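Local atomic coordinates of hydrolase, HAD superfamily, subfamily III A (Legionella pneumophila, PDB entry 3N1U), a protein that probably catalyses the hydrolysis of 3-deoxy-D-manno-octulosonate 8-phosphate (KDO 8-P) to KDO and inorganic phosphate, a step in lipopolysaccharide biosynthesis. Residues Cys21-Val26 and Ala66-Ala71; Asp118-Leu123 and Val139-Glu144; Met59-Gln64 and Leu165-Gln170. All blocks are in the same frame, centred on the assembly; numbering follows the deposited sequence. Where two conformers were deposited one is given.

Interaction 1 of 3, residues Cys21-Val26 and Ala66-Ala71. With CA (calcium ion), chain B.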
loop_
_atom_site.group_PDB
_atom_site.type_symbol
_atom_site.label_atom_id
_atom_site.label_comp_id
_atom_site.label_asym_id
_atom_site.label_seq_id
_atom_site.Cartn_x
_atom_site.Cartn_y
_atom_site.Cartn_z
ATOM N N CYS A 21 -14.110 15.863 23.191
ATOM C CA CYS A 21 -14.606 15.042 22.072
ATOM C C CYS A 21 -13.640 15.146 20.927
ATOM O O CYS A 21 -13.254 16.263 20.543
ATOM C CB CYS A 21 -16.001 15.538 21.637
ATOM S SG CYS A 21 -16.715 14.616 20.209
ATOM N N LEU A 22 -13.207 14.000 20.368
ATOM C CA LEU A 22 -12.495 14.005 19.070
ATOM C C LEU A 22 -13.467 13.671 17.905
ATOM O O LEU A 22 -14.204 12.656 17.970
ATOM C CB LEU A 22 -11.322 12.960 19.081
ATOM C CG LEU A 22 -10.691 12.781 17.681
ATOM C CD1 LEU A 22 -10.021 14.092 17.176
ATOM C CD2 LEU A 22 -9.647 11.631 17.739
ATOM N N ILE A 23 -13.456 14.493 16.856
ATOM C CA ILE A 23 -14.239 14.255 15.668
ATOM C C ILE A 23 -13.275 13.876 14.534
ATOM O O ILE A 23 -12.246 14.560 14.314
ATOM C CB ILE A 23 -15.017 15.530 15.161
ATOM C CG1 ILE A 23 -15.816 16.207 16.311
ATOM C CG2 ILE A 23 -15.954 15.150 14.045
ATOM C CD1 ILE A 23 -16.290 17.654 15.946
ATOM N N CYS A 24 -13.595 12.789 13.836
ATOM C CA CYS A 24 -12.787 12.356 12.706
ATOM C C CYS A 24 -13.587 12.399 11.459
ATOM O O CYS A 24 -14.756 12.025 11.460
ATOM C CB CYS A 24 -12.285 10.891 12.850
ATOM S SG CYS A 24 -11.329 10.569 14.342
ATOM N N ASP A 25 -12.914 12.755 10.379
ATOM C CA ASP A 25 -13.406 12.472 9.034
ATOM C C ASP A 25 -13.086 10.989 8.724
ATOM O O ASP A 25 -12.266 10.376 9.415
ATOM C CB ASP A 25 -12.668 13.352 8.046
ATOM C CG ASP A 25 -13.067 13.068 6.604
ATOM O OD1 ASP A 25 -14.276 12.897 6.308
ATOM O OD2 ASP A 25 -12.163 13.031 5.766
ATOM N N VAL A 26 -13.753 10.417 7.714
ATOM C CA VAL A 26 -13.465 9.024 7.322
ATOM C C VAL A 26 -12.419 8.899 6.218
ATOM O O VAL A 26 -11.252 8.608 6.476
ATOM C CB VAL A 26 -14.764 8.263 6.938
ATOM C CG1 VAL A 26 -14.408 6.833 6.488
ATOM C CG2 VAL A 26 -15.695 8.252 8.195
ATOM N N ALA A 66 -16.636 11.133 17.679
ATOM C CA ALA A 66 -17.635 11.291 16.640
ATOM C C ALA A 66 -17.011 11.309 15.249
ATOM O O ALA A 66 -15.827 11.656 15.078
ATOM C CB ALA A 66 -18.384 12.625 16.883
ATOM N N ILE A 67 -17.820 10.970 14.247
ATOM C CA ILE A 67 -17.388 11.029 12.859
ATOM C C ILE A 67 -18.289 11.996 12.054
ATOM O O ILE A 67 -19.499 12.004 12.227
ATOM C CB ILE A 67 -17.378 9.629 12.207
ATOM C CG1 ILE A 67 -15.944 9.035 12.215
ATOM C CG2 ILE A 67 -17.826 9.713 10.697
ATOM C CD1 ILE A 67 -15.398 8.657 13.661
ATOM N N ILE A 68 -17.691 12.771 11.147
ATOM C CA ILE A 68 -18.481 13.575 10.194
ATOM C C ILE A 68 -17.856 13.308 8.823
ATOM O O ILE A 68 -16.676 13.620 8.578
ATOM C CB ILE A 68 -18.471 15.111 10.488
ATOM C CG1 ILE A 68 -18.979 15.395 11.896
ATOM C CG2 ILE A 68 -19.307 15.871 9.414
ATOM C CD1 ILE A 68 -18.965 16.899 12.302
ATOM N N THR A 69 -18.644 12.723 7.943
ATOM C CA THR A 69 -18.084 12.281 6.657
ATOM C C THR A 69 -19.006 12.645 5.490
ATOM O O THR A 69 -20.245 12.723 5.670
ATOM C CB THR A 69 -17.813 10.725 6.645
ATOM O OG1 THR A 69 -17.306 10.376 5.356
ATOM C CG2 THR A 69 -19.095 9.937 6.868
ATOM N N THR A 70 -18.382 12.844 4.309
ATOM C CA THR A 70 -19.122 12.930 3.043
ATOM C C THR A 70 -19.538 11.544 2.517
ATOM O O THR A 70 -20.563 11.422 1.813
ATOM C CB THR A 70 -18.311 13.720 1.985
ATOM O OG1 THR A 70 -17.970 15.001 2.551
ATOM C CG2 THR A 70 -19.135 13.935 0.655
ATOM N N ALA A 71 -18.772 10.506 2.886
ATOM C CA ALA A 71 -19.095 9.125 2.495
ATOM C C ALA A 71 -20.536 8.788 2.934
ATOM O O ALA A 71 -20.993 9.253 3.976
ATOM C CB ALA A 71 -18.058 8.101 3.102
HETATM CA CA CA B . -11.645 13.171 3.635
HETATM O O HOH W 1 -15.616 13.780 3.927
HETATM O O HOH W 2 -13.678 12.626 2.490
HETATM O O HOH W 3 -10.650 13.363 1.459
HETATM O O HOH W 4 -12.611 15.408 3.716
#
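Two neighbouring parallel strands at the heart of the HAD-type Rossmann-like sheet meet here, Ile23 pairing with Ala66 and Cys24 with Ile67, and they run out together at the metal site. Three backbone bonds join them in parallel register: Ala66 N to Leu22 O (2.9 Å), Cys24 N to Ala66 O (2.8 Å) and Ile68 N to Cys24 O (3.0 Å). On the face covered by helix 96-106, Ile23 puts CG2 obliquely against CG1 of Ile68 (3.7 Å), while the small Ala66 admits Leu102 of that helix. On the face with Cys24 and Ile67, Cys24 CB meets Ile67 CD1. Beyond the strand end, the branched Val26, suited to filling this corner, puts CG2 against both Ile67 CG2 (3.6 Å) and Thr69 CB. The hydroxyl of Thr69 is turned back to accept from Ala71 N in an ST turn.

Asp25, the first aspartate of the DxD pattern, has its carboxylate anti to the backbone N (chi1 177°), which carries OD2 to the calcium ion at 2.2 Å. Its other oxygen, OD1, accepts from a water that in turn takes the N-H of Thr70, and it forms a salt bridge with Lys95. Asp25 OD1 and Ile68 O, both acceptors, lie 3.4 Å apart; the Lys95 ammonium binds both, probably offsetting their repulsion and helping to fix the carboxylate's rotation beside the metal.

Interaction 2 of 3, residues Asp118-Leu123 and Val139-Glu144. With CA (calcium ion), chain B.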
loop_
_atom_site.group_PDB
_atom_site.type_symbol
_atom_site.label_atom_id
_atom_site.label_comp_id
_atom_site.label_asym_id
_atom_site.label_seq_id
_atom_site.Cartn_x
_atom_site.Cartn_y
_atom_site.Cartn_z
ATOM N N ASP A 118 -8.536 15.976 6.223
ATOM C CA ASP A 118 -7.530 15.955 5.124
ATOM C C ASP A 118 -7.846 16.848 3.888
ATOM O O ASP A 118 -6.973 17.039 3.022
ATOM C CB ASP A 118 -7.353 14.505 4.645
ATOM C CG ASP A 118 -8.501 14.039 3.760
ATOM O OD1 ASP A 118 -9.700 14.025 4.182
ATOM O OD2 ASP A 118 -8.187 13.621 2.617
ATOM N N ASP A 119 -9.088 17.357 3.752
ATOM C CA ASP A 119 -9.470 18.033 2.488
ATOM C C ASP A 119 -10.304 19.314 2.773
ATOM O O ASP A 119 -10.659 19.599 3.944
ATOM C CB ASP A 119 -10.163 17.056 1.483
ATOM C CG ASP A 119 -9.869 17.410 0.001
ATOM O OD1 ASP A 119 -9.657 18.607 -0.301
ATOM O OD2 ASP A 119 -9.868 16.493 -0.865
ATOM N N LEU A 120 -10.582 20.099 1.745
ATOM C CA LEU A 120 -11.114 21.446 1.933
ATOM C C LEU A 120 -12.413 21.508 2.730
ATOM O O LEU A 120 -12.607 22.464 3.468
ATOM C CB LEU A 120 -11.255 22.146 0.558
ATOM C CG LEU A 120 -9.952 22.088 -0.264
ATOM C CD1 LEU A 120 -10.255 22.710 -1.641
ATOM C CD2 LEU A 120 -8.869 22.897 0.435
ATOM N N PRO A 121 -13.316 20.515 2.583
ATOM C CA PRO A 121 -14.555 20.641 3.406
ATOM C C PRO A 121 -14.350 20.495 4.920
ATOM O O PRO A 121 -15.213 20.928 5.704
ATOM C CB PRO A 121 -15.487 19.567 2.840
ATOM C CG PRO A 121 -14.846 19.226 1.383
ATOM C CD PRO A 121 -13.370 19.353 1.661
ATOM N N ASP A 122 -13.180 19.994 5.321
ATOM C CA ASP A 122 -12.799 19.932 6.742
ATOM C C ASP A 122 -12.268 21.265 7.268
ATOM O O ASP A 122 -12.217 21.483 8.473
ATOM C CB ASP A 122 -11.721 18.859 6.949
ATOM C CG ASP A 122 -12.148 17.487 6.475
ATOM O OD1 ASP A 122 -13.265 17.021 6.829
ATOM O OD2 ASP A 122 -11.357 16.852 5.732
ATOM N N LEU A 123 -11.831 22.134 6.364
ATOM C CA LEU A 123 -11.157 23.377 6.776
ATOM C C LEU A 123 -11.915 24.273 7.792
ATOM O O LEU A 123 -11.330 24.699 8.782
ATOM C CB LEU A 123 -10.826 24.233 5.536
ATOM C CG LEU A 123 -9.369 24.246 5.131
ATOM C CD1 LEU A 123 -9.318 25.223 3.936
ATOM C CD2 LEU A 123 -8.571 24.782 6.355
ATOM N N VAL A 139 -4.404 17.872 1.981
ATOM C CA VAL A 139 -4.160 18.796 0.871
ATOM C C VAL A 139 -3.449 20.048 1.411
ATOM O O VAL A 139 -3.519 20.355 2.625
ATOM C CB VAL A 139 -5.452 19.156 0.091
ATOM C CG1 VAL A 139 -6.120 17.804 -0.403
ATOM C CG2 VAL A 139 -6.407 20.048 0.945
ATOM N N PRO A 140 -2.758 20.771 0.533
ATOM C CA PRO A 140 -1.918 21.874 1.037
ATOM C C PRO A 140 -2.567 22.935 1.980
ATOM O O PRO A 140 -1.952 23.309 3.009
ATOM C CB PRO A 140 -1.376 22.501 -0.261
ATOM C CG PRO A 140 -1.214 21.257 -1.195
ATOM C CD PRO A 140 -2.516 20.494 -0.911
ATOM N N GLN A 141 -3.773 23.406 1.675
ATOM C CA GLN A 141 -4.444 24.368 2.560
ATOM C C GLN A 141 -4.765 23.810 3.946
ATOM O O GLN A 141 -4.649 24.508 4.959
ATOM C CB GLN A 141 -5.746 24.810 1.945
ATOM C CG GLN A 141 -5.601 25.953 0.979
ATOM C CD GLN A 141 -6.936 26.308 0.357
ATOM O OE1 GLN A 141 -7.769 26.949 0.990
ATOM N NE2 GLN A 141 -7.143 25.893 -0.901
ATOM N N VAL A 142 -5.183 22.545 3.999
ATOM C CA VAL A 142 -5.445 21.925 5.268
ATOM C C VAL A 142 -4.160 21.804 6.097
ATOM O O VAL A 142 -4.188 22.078 7.292
ATOM C CB VAL A 142 -6.115 20.532 5.079
ATOM C CG1 VAL A 142 -6.245 19.810 6.429
ATOM C CG2 VAL A 142 -7.493 20.735 4.395
ATOM N N LEU A 143 -3.038 21.412 5.485
ATOM C CA LEU A 143 -1.763 21.378 6.227
ATOM C C LEU A 143 -1.428 22.796 6.706
ATOM O O LEU A 143 -0.974 22.987 7.837
ATOM C CB LEU A 143 -0.609 20.857 5.374
ATOM C CG LEU A 143 -0.636 19.405 4.920
ATOM C CD1 LEU A 143 0.450 19.193 3.841
ATOM C CD2 LEU A 143 -0.392 18.462 6.149
ATOM N N GLU A 144 -1.659 23.774 5.848
ATOM C CA GLU A 144 -1.330 25.171 6.180
ATOM C C GLU A 144 -2.062 25.745 7.411
ATOM O O GLU A 144 -1.450 26.466 8.225
ATOM C CB GLU A 144 -1.537 26.065 4.948
ATOM C CG GLU A 144 -1.129 27.533 5.177
ATOM C CD GLU A 144 -1.524 28.426 4.005
ATOM O OE1 GLU A 144 -1.766 27.906 2.897
ATOM O OE2 GLU A 144 -1.626 29.650 4.207
HETATM CA CA CA B . -11.645 13.171 3.635
HETATM O O HOH W 3 -10.650 13.363 1.459
HETATM O O HOH W 4 -12.611 15.408 3.716
HETATM O O HOH W 2 -13.678 12.626 2.490
#
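The one hydrogen bond between the two segments runs from Val139 N to Asp118 O over 2.9 Å, nearly straight at 168°. Val139 occupies the N-cap position of helix 140-145, so the bond ties the start of that helix to the loop following strand 113-117.

The apolar contacts build on this link. Val142, one turn into the helix, points at the loop and lays CG2 against the backbone of Asp119, 3.4 Å from Asp119 O, while Leu123 slides past it in the opposite direction. Leu120 CD2 touches Val139 CG2 (3.8 Å) at about a right angle. The extended Gln141 lies across both leucines with its CB and its amide, OE1 against Leu123 CD1 (3.7 Å) and NE2 against Leu120 CD2.

Polar bonds within the loop hold its turns together. Asp122 OD2 accepts from Asp118 N (3.0 Å), met from above the carboxylate plane, and from Asp119 N, met on the anti side; a calcium-bound water donates to it as well. Asp119 OD1 accepts from Leu120 N (2.7 Å), and it also forms a salt bridge with Arg160 of the second subunit.

The remaining carboxylate serves the metal. Asp118 CB points away from the helix, and chi1 of 77°, with CG between the backbone N and the carbonyl carbon, brings OD1 to the calcium ion at 2.2 Å; OD2 takes hydrogens from a metal-bound water and from Gln50 of the second subunit. The acidic GDDxxD sequence is consistent with HAD motif IV. Asp122, itself salt-bridged to Lys95, is placed as a second-shell residue, and its hold on two backbone N-H groups and a metal-bound water probably helps to position Asp118, while the neighbouring subunit completes the surroundings of the site.

Interaction 3 of 3, residues Met59-Gln64 and Leu165-Gln170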
loop_
_atom_site.group_PDB
_atom_site.type_symbol
_atom_site.label_atom_id
_atom_site.label_comp_id
_atom_site.label_asym_id
_atom_site.label_seq_id
_atom_site.Cartn_x
_atom_site.Cartn_y
_atom_site.Cartn_z
HETATM N N MSE A 59 -12.420 6.620 24.364
HETATM C CA MSE A 59 -13.728 6.352 24.978
HETATM C C MSE A 59 -13.637 5.680 26.358
HETATM O O MSE A 59 -14.468 5.977 27.236
HETATM C CB MSE A 59 -14.585 5.533 23.989
HETATM C CG MSE A 59 -14.960 6.379 22.716
HETATM SE SE MSE A 59 -16.250 5.384 21.593
HETATM C CE MSE A 59 -14.917 4.383 20.665
ATOM N N ALA A 60 -12.650 4.784 26.547
ATOM C CA ALA A 60 -12.403 4.169 27.860
ATOM C C ALA A 60 -12.015 5.218 28.891
ATOM O O ALA A 60 -12.282 5.028 30.070
ATOM C CB ALA A 60 -11.288 3.068 27.767
ATOM N N ALA A 61 -11.391 6.315 28.445
ATOM C CA ALA A 61 -10.968 7.430 29.321
ATOM C C ALA A 61 -12.037 8.531 29.494
ATOM O O ALA A 61 -11.744 9.569 30.098
ATOM C CB ALA A 61 -9.726 8.083 28.750
ATOM N N GLY A 62 -13.232 8.315 28.946
ATOM C CA GLY A 62 -14.357 9.250 29.103
ATOM C C GLY A 62 -14.344 10.352 28.075
ATOM O O GLY A 62 -15.051 11.311 28.224
ATOM N N ILE A 63 -13.528 10.214 27.029
ATOM C CA ILE A 63 -13.518 11.160 25.941
ATOM C C ILE A 63 -14.388 10.648 24.805
ATOM O O ILE A 63 -14.177 9.534 24.292
ATOM C CB ILE A 63 -12.086 11.512 25.464
ATOM C CG1 ILE A 63 -11.341 12.173 26.656
ATOM C CG2 ILE A 63 -12.121 12.433 24.200
ATOM C CD1 ILE A 63 -9.798 12.318 26.470
ATOM N N GLN A 64 -15.340 11.488 24.397
ATOM C CA GLN A 64 -16.241 11.039 23.350
ATOM C C GLN A 64 -15.599 11.097 21.946
ATOM O O GLN A 64 -14.605 11.789 21.691
ATOM C CB GLN A 64 -17.593 11.754 23.410
ATOM C CG GLN A 64 -18.602 11.219 22.389
ATOM C CD GLN A 64 -18.975 9.748 22.610
ATOM O OE1 GLN A 64 -18.199 8.807 22.326
ATOM N NE2 GLN A 64 -20.190 9.542 23.082
ATOM N N LEU A 165 -1.628 11.785 21.846
ATOM C CA LEU A 165 -1.347 13.185 22.266
ATOM C C LEU A 165 -2.365 13.685 23.304
ATOM O O LEU A 165 -1.998 14.240 24.350
ATOM C CB LEU A 165 -1.386 14.126 21.036
ATOM C CG LEU A 165 -1.204 15.620 21.407
ATOM C CD1 LEU A 165 0.318 15.852 21.668
ATOM C CD2 LEU A 165 -1.704 16.494 20.278
ATOM N N ILE A 166 -3.638 13.453 23.035
ATOM C CA ILE A 166 -4.717 13.942 23.906
ATOM C C ILE A 166 -4.631 13.204 25.279
ATOM O O ILE A 166 -4.630 13.833 26.376
ATOM C CB ILE A 166 -6.087 13.759 23.224
ATOM C CG1 ILE A 166 -6.252 14.722 22.007
ATOM C CG2 ILE A 166 -7.275 13.940 24.238
ATOM C CD1 ILE A 166 -7.422 14.305 21.083
ATOM N N LEU A 167 -4.501 11.877 25.220
ATOM C CA LEU A 167 -4.444 11.120 26.463
ATOM C C LEU A 167 -3.236 11.508 27.293
ATOM O O LEU A 167 -3.322 11.693 28.511
ATOM C CB LEU A 167 -4.439 9.617 26.177
ATOM C CG LEU A 167 -5.773 9.063 25.608
ATOM C CD1 LEU A 167 -5.493 7.650 25.105
ATOM C CD2 LEU A 167 -6.806 9.037 26.718
ATOM N N ASN A 168 -2.108 11.657 26.627
ATOM C CA ASN A 168 -0.886 12.068 27.341
ATOM C C ASN A 168 -0.966 13.452 27.966
ATOM O O ASN A 168 -0.533 13.649 29.119
ATOM C CB ASN A 168 0.338 11.889 26.435
ATOM C CG ASN A 168 0.800 10.409 26.406
ATOM O OD1 ASN A 168 0.846 9.751 27.462
ATOM N ND2 ASN A 168 1.119 9.898 25.232
ATOM N N ALA A 169 -1.527 14.403 27.222
ATOM C CA ALA A 169 -1.744 15.768 27.736
ATOM C C ALA A 169 -2.601 15.825 28.992
ATOM O O ALA A 169 -2.393 16.678 29.849
ATOM C CB ALA A 169 -2.318 16.663 26.640
ATOM N N GLN A 170 -3.581 14.929 29.070
ATOM C CA GLN A 170 -4.530 14.904 30.136
ATOM C C GLN A 170 -4.181 13.902 31.239
ATOM O O GLN A 170 -4.952 13.729 32.171
ATOM C CB GLN A 170 -5.902 14.587 29.532
ATOM C CG GLN A 170 -6.425 15.711 28.591
ATOM C CD GLN A 170 -7.847 15.414 28.103
ATOM O OE1 GLN A 170 -8.597 14.684 28.760
ATOM N NE2 GLN A 170 -8.228 15.995 26.976
#
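This is a small apolar contact between the connection that leads from helix 49-60 into strand 64-68 and the last turn of helix 158-169, with Ile63 CD1 pushed towards Ile166 and Gln170. The tip of Ile63 lies 3.7 Å from Ile166 CG2, the two side chains crossing obliquely. Ile63 CG1 stands anti to the carbonyl carbon (chi1 -62°) and the chain then extends, which carries CD1 to the helix. Close by, Ala61 offers its methyl to Leu167 CD2 at 3.7 Å; a short side chain suits this place, where Ala176 of helix 173-181 also packs.

Between those two contact residues, Gly62 ends helix 49-60 in a Schellman motif, its positive phi (86°) being one that glycine adopts readily. The residues on either side of the glycine, Ala61 and Ile63, both face helix 158-169, in an alpha/beta fold where the chain passes from helix to the next parallel strand. Gln170 comes from the opposite direction, its OE1 3.5 Å from Ile63 CD1, while its polar atoms are held elsewhere: OE1 by Lys172, and NE2 by the carbonyl oxygens of Ala16 and Ile19.

From the N terminus, the chain lays down strand 21-24, leaves through strands 34-38 and 43-48 and helix 49-60, and returns as strand 64-68, where interaction 1 closes that loop. Interaction 3 has by then opened at 59-64 and closes only at 165-170, so the two cross; Leu22 N probably bonds to Gln64 O where they touch. Interaction 2 follows interaction 1 in series and nests within the long loop of interaction 3, about 25 Å from it between centres. Interactions 1 and 2 share the calcium ion and three of its waters, joining neighbouring strand ends of the parallel sheet, whereas interaction 3 ties the connection between helix 49-60 and strand 64-68 to the end of helix 158-169.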